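Local coordinates for ochratoxinase (Aspergillus niger, PDB 4C65), which uses zinc to cleave C-terminal residues, with activity for aromatic ones such as phenylalanine, and degrades the mycotoxin ochratoxin A to ochratoxin alpha, at residues Asp67-Phe72 and Leu263-Tyr268; Ser111-Ala116 and Pro370-Pro375; Leu333-Asp336 and Pro342-Leu345. All blocks are in the same frame, centred on the assembly; numbering follows the deposited sequence.

Contact 1 (Asp67-Phe72 and Leu263-Tyr268)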
# COMPACT_ATOMS: atom_id res chain seq x y z
N ASP A 67 -30.41 -12.00 -27.56
CA ASP A 67 -30.71 -12.23 -26.17
C ASP A 67 -30.20 -11.04 -25.39
O ASP A 67 -29.02 -10.68 -25.50
CB ASP A 67 -30.12 -13.52 -25.65
CG ASP A 67 -30.78 -13.95 -24.34
OD1 ASP A 67 -30.42 -13.35 -23.28
OD2 ASP A 67 -31.64 -14.85 -24.40
N CYS A 68 -31.10 -10.44 -24.61
CA CYS A 68 -30.80 -9.20 -23.92
C CYS A 68 -30.35 -9.37 -22.48
O CYS A 68 -30.22 -8.38 -21.76
CB CYS A 68 -32.02 -8.31 -23.98
SG CYS A 68 -32.49 -7.90 -25.68
N HIS A 69 -30.13 -10.60 -22.05
CA HIS A 69 -29.62 -10.83 -20.72
C HIS A 69 -28.63 -12.00 -20.66
O HIS A 69 -28.97 -13.08 -20.21
CB HIS A 69 -30.75 -11.06 -19.72
CG HIS A 69 -30.32 -10.84 -18.30
ND1 HIS A 69 -31.02 -10.03 -17.44
CD2 HIS A 69 -29.23 -11.25 -17.62
CE1 HIS A 69 -30.40 -9.99 -16.27
NE2 HIS A 69 -29.31 -10.71 -16.36
N MET A 70 -27.40 -11.75 -21.08
CA MET A 70 -26.34 -12.75 -21.05
C MET A 70 -25.31 -12.32 -20.03
O MET A 70 -25.27 -11.18 -19.63
CB MET A 70 -25.70 -12.87 -22.43
CG MET A 70 -26.67 -13.25 -23.56
SD MET A 70 -27.58 -14.76 -23.24
CE MET A 70 -26.23 -15.93 -23.38
N HIS A 71 -24.50 -13.26 -19.56
CA HIS A 71 -23.38 -12.91 -18.71
C HIS A 71 -22.13 -13.64 -19.18
O HIS A 71 -22.10 -14.86 -19.26
CB HIS A 71 -23.67 -13.13 -17.22
CG HIS A 71 -24.16 -14.50 -16.88
ND1 HIS A 71 -25.45 -14.74 -16.42
CD2 HIS A 71 -23.54 -15.71 -16.87
CE1 HIS A 71 -25.60 -16.03 -16.17
NE2 HIS A 71 -24.46 -16.64 -16.45
N PHE A 72 -21.12 -12.86 -19.53
CA PHE A 72 -19.91 -13.37 -20.11
C PHE A 72 -18.95 -13.72 -19.00
O PHE A 72 -17.95 -13.05 -18.77
CB PHE A 72 -19.31 -12.33 -21.06
CG PHE A 72 -19.87 -12.40 -22.46
CD1 PHE A 72 -21.22 -12.20 -22.70
CD2 PHE A 72 -19.03 -12.60 -23.55
CE1 PHE A 72 -21.73 -12.25 -23.99
CE2 PHE A 72 -19.54 -12.65 -24.82
CZ PHE A 72 -20.89 -12.46 -25.05
N LEU A 263 -35.41 -2.80 -17.53
CA LEU A 263 -35.51 -3.47 -16.25
C LEU A 263 -35.47 -4.95 -16.46
O LEU A 263 -36.13 -5.47 -17.38
CB LEU A 263 -36.80 -3.09 -15.53
CG LEU A 263 -36.99 -1.61 -15.29
CD1 LEU A 263 -38.37 -1.37 -14.68
CD2 LEU A 263 -35.90 -1.04 -14.39
N GLU A 264 -34.76 -5.64 -15.58
CA GLU A 264 -34.65 -7.08 -15.66
C GLU A 264 -35.42 -7.78 -14.54
O GLU A 264 -35.45 -7.29 -13.42
CB GLU A 264 -33.18 -7.48 -15.65
CG GLU A 264 -32.26 -6.46 -16.26
CD GLU A 264 -32.52 -6.46 -17.77
OE1 GLU A 264 -32.46 -7.58 -18.36
OE2 GLU A 264 -32.77 -5.38 -18.36
N HIS A 265 -36.00 -8.93 -14.87
CA HIS A 265 -36.79 -9.74 -13.97
C HIS A 265 -38.13 -9.09 -13.67
O HIS A 265 -39.19 -9.64 -14.01
CB HIS A 265 -36.03 -10.06 -12.66
CG HIS A 265 -34.58 -10.35 -12.88
ND1 HIS A 265 -34.14 -11.39 -13.66
CD2 HIS A 265 -33.47 -9.71 -12.44
CE1 HIS A 265 -32.83 -11.39 -13.70
NE2 HIS A 265 -32.39 -10.38 -12.96
N VAL A 266 -38.08 -7.94 -13.01
CA VAL A 266 -39.24 -7.11 -12.75
C VAL A 266 -40.35 -7.90 -12.07
O VAL A 266 -41.53 -7.66 -12.31
CB VAL A 266 -39.78 -6.44 -14.02
CG1 VAL A 266 -40.18 -5.01 -13.71
CG2 VAL A 266 -38.74 -6.40 -15.14
N SER A 267 -39.96 -8.76 -11.15
CA SER A 267 -40.86 -9.76 -10.56
C SER A 267 -42.12 -9.23 -9.87
O SER A 267 -43.11 -9.95 -9.78
CB SER A 267 -40.07 -10.64 -9.58
OG SER A 267 -38.96 -11.21 -10.23
N TYR A 268 -42.09 -8.00 -9.35
CA TYR A 268 -43.27 -7.46 -8.65
C TYR A 268 -43.88 -6.27 -9.39
O TYR A 268 -44.47 -5.38 -8.78
CB TYR A 268 -42.91 -7.12 -7.18
CG TYR A 268 -42.73 -8.35 -6.35
CD1 TYR A 268 -43.81 -8.96 -5.70
CD2 TYR A 268 -41.49 -8.95 -6.24
CE1 TYR A 268 -43.65 -10.12 -4.96
CE2 TYR A 268 -41.32 -10.12 -5.52
CZ TYR A 268 -42.40 -10.69 -4.88
OH TYR A 268 -42.21 -11.84 -4.17
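The imidazole rings of His-69 and His-265 converge on the side chain of Glu-264. Glu-264 CB lies in the plane of the His-69 ring, at its edge, and is 3.8 Å from His-69 ND1. The same methylene sits over one face of the His-265 ring, displaced toward the rim. The two imidazoles meet each other obliquely, with planes 44° apart and centroids separated by 5.3 Å, and their closest atoms are His-69 CE1 and His-265 CE1 at 3.8 Å. Beyond them, His-69 NE2 and His-265 NE2 stand 4.6 Å apart.

The polar link is a hydrogen bond of 3.0 Å from His-69 ND1 to Glu-264 OE1, in the conformer described here, one of two deposited for the glutamate. The bond is clearly bent, with an N-H...O angle of 137°. The donor reaches the oxygen on its anti side, and the oxygen lies out of the ring plane. In this conformer the bond would restrain rotation of the His-69 ring, and with ND1 used as a donor, NE2 is probably the nitrogen that binds zinc. A bend at chi2 folds the glutamate back, so that CB, CG and OE1 all border the ring. Glu-264 OE2 is held, again in this conformer, by the hydroxyls of Ser-243 and Ser-262 and by Arg-113.

The histidine backbone is steadied as well: Asp-67 OD1 accepts from His-69 N at 3.0 Å, forming an Asx turn at the corner of the chain. His-265 ND1 bonds to Thr-287 OG1, and its ring stacks on that of His-247. His-69 and His-71 bind one zinc, whereas His-265, together with His-245, binds the other. The pairing of a His-X-His sequence after the first barrel strand with a histidine after a later one is characteristic of the binuclear amidohydrolase metal site.

Contact 2 (Ser111-Ala116 and Pro370-Pro375)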
# COMPACT_ATOMS: atom_id res chain seq x y z
N SER A 111 -26.89 -11.13 -31.95
CA SER A 111 -26.61 -10.09 -30.96
C SER A 111 -26.88 -10.60 -29.55
O SER A 111 -27.86 -11.30 -29.32
CB SER A 111 -27.44 -8.81 -31.23
OG SER A 111 -26.98 -8.11 -32.39
N TYR A 112 -26.00 -10.21 -28.64
CA TYR A 112 -26.10 -10.50 -27.24
C TYR A 112 -25.89 -9.19 -26.44
O TYR A 112 -25.00 -8.42 -26.75
CB TYR A 112 -24.98 -11.44 -26.84
CG TYR A 112 -25.23 -12.94 -26.89
CD1 TYR A 112 -26.48 -13.48 -27.11
CD2 TYR A 112 -24.17 -13.81 -26.61
CE1 TYR A 112 -26.66 -14.86 -27.10
CE2 TYR A 112 -24.35 -15.17 -26.58
CZ TYR A 112 -25.58 -15.70 -26.85
OH TYR A 112 -25.73 -17.06 -26.80
N ARG A 113 -26.72 -8.97 -25.42
CA ARG A 113 -26.43 -7.97 -24.40
C ARG A 113 -25.89 -8.65 -23.16
O ARG A 113 -26.63 -9.35 -22.44
CB ARG A 113 -27.67 -7.12 -24.08
CG ARG A 113 -27.33 -5.87 -23.27
CD ARG A 113 -28.56 -5.03 -22.97
NE ARG A 113 -29.53 -5.76 -22.15
CZ ARG A 113 -30.52 -5.21 -21.45
NH1 ARG A 113 -30.69 -3.89 -21.41
NH2 ARG A 113 -31.34 -5.98 -20.75
N ASP A 114 -24.58 -8.48 -22.95
CA ASP A 114 -23.86 -8.97 -21.79
C ASP A 114 -24.09 -7.99 -20.63
O ASP A 114 -23.82 -6.80 -20.78
CB ASP A 114 -22.37 -9.04 -22.12
CG ASP A 114 -21.51 -9.32 -20.93
OD1 ASP A 114 -21.92 -10.09 -20.04
OD2 ASP A 114 -20.38 -8.83 -20.92
N LEU A 115 -24.54 -8.50 -19.49
CA LEU A 115 -24.86 -7.65 -18.35
C LEU A 115 -23.98 -7.88 -17.12
O LEU A 115 -24.15 -7.22 -16.08
CB LEU A 115 -26.33 -7.82 -17.99
CG LEU A 115 -27.30 -7.30 -19.04
CD1 LEU A 115 -28.73 -7.55 -18.56
CD2 LEU A 115 -27.08 -5.81 -19.29
N ALA A 116 -23.00 -8.76 -17.22
CA ALA A 116 -21.94 -8.83 -16.23
C ALA A 116 -20.85 -9.73 -16.76
O ALA A 116 -21.09 -10.92 -17.00
CB ALA A 116 -22.47 -9.38 -14.92
N PRO A 370 -33.00 -4.43 -29.81
CA PRO A 370 -32.03 -3.35 -29.73
C PRO A 370 -32.39 -2.18 -28.81
O PRO A 370 -31.49 -1.42 -28.43
CB PRO A 370 -31.89 -2.87 -31.18
CG PRO A 370 -32.52 -3.92 -32.03
CD PRO A 370 -33.52 -4.63 -31.18
N LEU A 371 -33.66 -2.04 -28.45
CA LEU A 371 -34.06 -1.04 -27.44
C LEU A 371 -33.32 -1.29 -26.13
O LEU A 371 -33.08 -0.36 -25.34
CB LEU A 371 -35.55 -1.06 -27.18
CG LEU A 371 -36.46 -0.66 -28.33
CD1 LEU A 371 -37.90 -0.98 -27.98
CD2 LEU A 371 -36.31 0.82 -28.66
N SER A 372 -32.87 -2.52 -25.96
CA SER A 372 -32.09 -2.91 -24.78
C SER A 372 -30.78 -2.14 -24.62
O SER A 372 -30.24 -2.13 -23.50
CB SER A 372 -31.80 -4.42 -24.80
OG SER A 372 -30.83 -4.77 -25.78
N VAL A 373 -30.26 -1.55 -25.70
CA VAL A 373 -29.00 -0.79 -25.64
C VAL A 373 -29.18 0.64 -26.09
O VAL A 373 -28.21 1.37 -26.25
CB VAL A 373 -27.84 -1.46 -26.42
CG1 VAL A 373 -27.61 -2.87 -25.88
CG2 VAL A 373 -28.11 -1.50 -27.90
N GLY A 374 -30.44 1.07 -26.22
CA GLY A 374 -30.74 2.47 -26.38
C GLY A 374 -30.06 3.06 -27.59
O GLY A 374 -30.10 2.47 -28.66
N PRO A 375 -29.44 4.23 -27.43
CA PRO A 375 -28.82 4.90 -28.59
C PRO A 375 -27.58 4.19 -29.14
O PRO A 375 -27.05 4.65 -30.13
CB PRO A 375 -28.42 6.27 -28.07
CG PRO A 375 -28.97 6.39 -26.70
CD PRO A 375 -29.44 5.06 -26.22
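Arg-113 NH1 is gripped by two oxygens, the backbone O of Ser-372 and the hydroxyl of Ser-262. The bond from Arg-113 NH1 to Ser-372 O is 2.8 Å long and uses a carbonyl lone pair, in the carbonyl plane, at a C=O...N angle of 127°. The oxygen itself lies 27° out of the guanidinium plane. Ser-372 is thus met twice, because its CB also rests on one face of the guanidinium, 3.6 Å from Arg-113 NH1. Leu-115 CD2 lies over the opposite face, 3.8 Å above the plane and toward the rim, so the flat group is sandwiched between aliphatic carbons.

The arginine runs out extended from the strand and turns only at chi3 (62°), which swings the guanidinium alongside the serine. Before that bend, Arg-113 CD packs against Val-373 CG1 at 3.7 Å, the two side chains sliding past each other in opposite directions. Ser-372 OG is hydrogen-bonded to Ala-369 O, and Val-373 N bonds back to Pro-370 O.

The other guanidinium nitrogens have partners too. Arg-113 NE bonds to Cys-68 O, and NH2 forms a salt bridge with Glu-264 OE2 in the conformer described, so the buried positive charge is probably balanced by that carboxylate. The NH1 bond to Ser-372 O, with the packing on Val-373, ties the loop after helix 358-365 to strand 109-114. Arg-113 thus helps position Glu-264, the second-shell partner of the zinc ligand His-69, and lies just behind it in the metal site typical of amidohydrolase TIM barrels.

Contact 3 (Leu333-Asp336 and Pro342-Leu345)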
# COMPACT_ATOMS: atom_id res chain seq x y z
N LEU A 333 -36.55 -10.14 -25.00
CA LEU A 333 -36.27 -11.42 -24.38
C LEU A 333 -34.83 -11.52 -23.90
O LEU A 333 -33.90 -11.09 -24.59
CB LEU A 333 -36.56 -12.59 -25.34
CG LEU A 333 -38.00 -12.74 -25.79
CD1 LEU A 333 -38.19 -14.05 -26.51
CD2 LEU A 333 -38.98 -12.65 -24.63
N GLY A 334 -34.67 -12.09 -22.70
CA GLY A 334 -33.38 -12.35 -22.11
C GLY A 334 -33.49 -13.60 -21.30
O GLY A 334 -34.54 -13.88 -20.75
N THR A 335 -32.39 -14.33 -21.20
CA THR A 335 -32.38 -15.66 -20.59
C THR A 335 -31.70 -15.70 -19.22
O THR A 335 -32.07 -16.49 -18.35
CB THR A 335 -31.70 -16.64 -21.56
OG1 THR A 335 -32.36 -16.57 -22.82
CG2 THR A 335 -31.79 -18.07 -21.05
N ASP A 336 -30.71 -14.83 -19.04
CA ASP A 336 -29.82 -14.82 -17.89
C ASP A 336 -28.99 -16.09 -17.86
O ASP A 336 -29.11 -16.92 -16.96
CB ASP A 336 -30.60 -14.63 -16.59
CG ASP A 336 -29.73 -14.11 -15.45
OD1 ASP A 336 -28.50 -14.19 -15.50
OD2 ASP A 336 -30.31 -13.63 -14.47
N PRO A 342 -29.04 -21.99 -23.20
CA PRO A 342 -30.33 -22.35 -23.76
C PRO A 342 -31.23 -21.13 -23.96
O PRO A 342 -32.32 -21.07 -23.40
CB PRO A 342 -30.91 -23.27 -22.70
CG PRO A 342 -30.34 -22.75 -21.42
CD PRO A 342 -28.95 -22.33 -21.77
N THR A 343 -30.80 -20.19 -24.79
CA THR A 343 -31.56 -18.97 -24.99
C THR A 343 -32.92 -19.17 -25.72
O THR A 343 -33.87 -18.42 -25.48
CB THR A 343 -30.72 -17.93 -25.76
OG1 THR A 343 -30.18 -18.52 -26.95
CG2 THR A 343 -29.58 -17.40 -24.86
N ALA A 344 -33.00 -20.19 -26.58
CA ALA A 344 -34.22 -20.47 -27.34
C ALA A 344 -35.41 -20.77 -26.44
O ALA A 344 -36.55 -20.46 -26.78
CB ALA A 344 -33.99 -21.62 -28.31
N LEU A 345 -35.15 -21.35 -25.27
CA LEU A 345 -36.19 -21.60 -24.28
C LEU A 345 -36.98 -20.35 -23.90
O LEU A 345 -38.16 -20.44 -23.52
CB LEU A 345 -35.58 -22.16 -23.00
CG LEU A 345 -35.31 -23.65 -22.84
CD1 LEU A 345 -35.01 -23.97 -21.38
CD2 LEU A 345 -36.50 -24.49 -23.27
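With chi1 at -55°, Thr-335 sets OG1 beside its own backbone N and CG2 anti to that N, which turns OG1 onto Thr-343 and CG2 toward the carbonyl of Pro-342. The facing threonine has chi1 of 52°, which places its hydroxyl between the backbone N and the carbonyl carbon and its methyl anti to the carbonyl carbon, where it meets Thr-335. The two side chains cross at about a right angle. Thr-335 OG1 comes within 3.5 Å of Thr-343 CG2 and 3.3 Å of Thr-343 CA, while Thr-335 CG2 lies 3.8 Å from Pro-342 O. No hydrogen bond joins the segments; the contact is van der Waals packing of a threonine against the chain entering a helix. Thr-335 OG1 is probably hydrogen-bonded to Asp-67 OD2, although the deposited separation is unusually short; active-site Asp-336 follows directly. Leu-333 and Thr-335 also touch Glu-346 of helix 344-354, and Pro-342 packs on Phe-437 of a second subunit. The contact thus closes the short loop between strand 331-332 and helix 344-354, with helix 288-297 alongside and strand 69-70 touching Asp-336 and Thr-343.

Overall arrangement
The segment 67-72 is the common neighbour of the other two contacts. Its backbone joins contact 2 through Met-70 O and Leu-115 N, 2.8 Å apart, and contact 3 through His-69 O and Asp-336 N at 2.7 Å. The centre of contact 1 lies about 10 Å from each of the other two centres, whereas the centres of contacts 2 and 3 are about 14 Å apart and their segments do not touch. Contact 1 supplies zinc ligands of both metal sites and contact 3 the active-site aspartate. In contact 2 the Arg-113 side chain lies behind the ligands, about 5 Å from that of His-69, while Leu-115 O bonds to NZ of Lys-204, which binds both zincs.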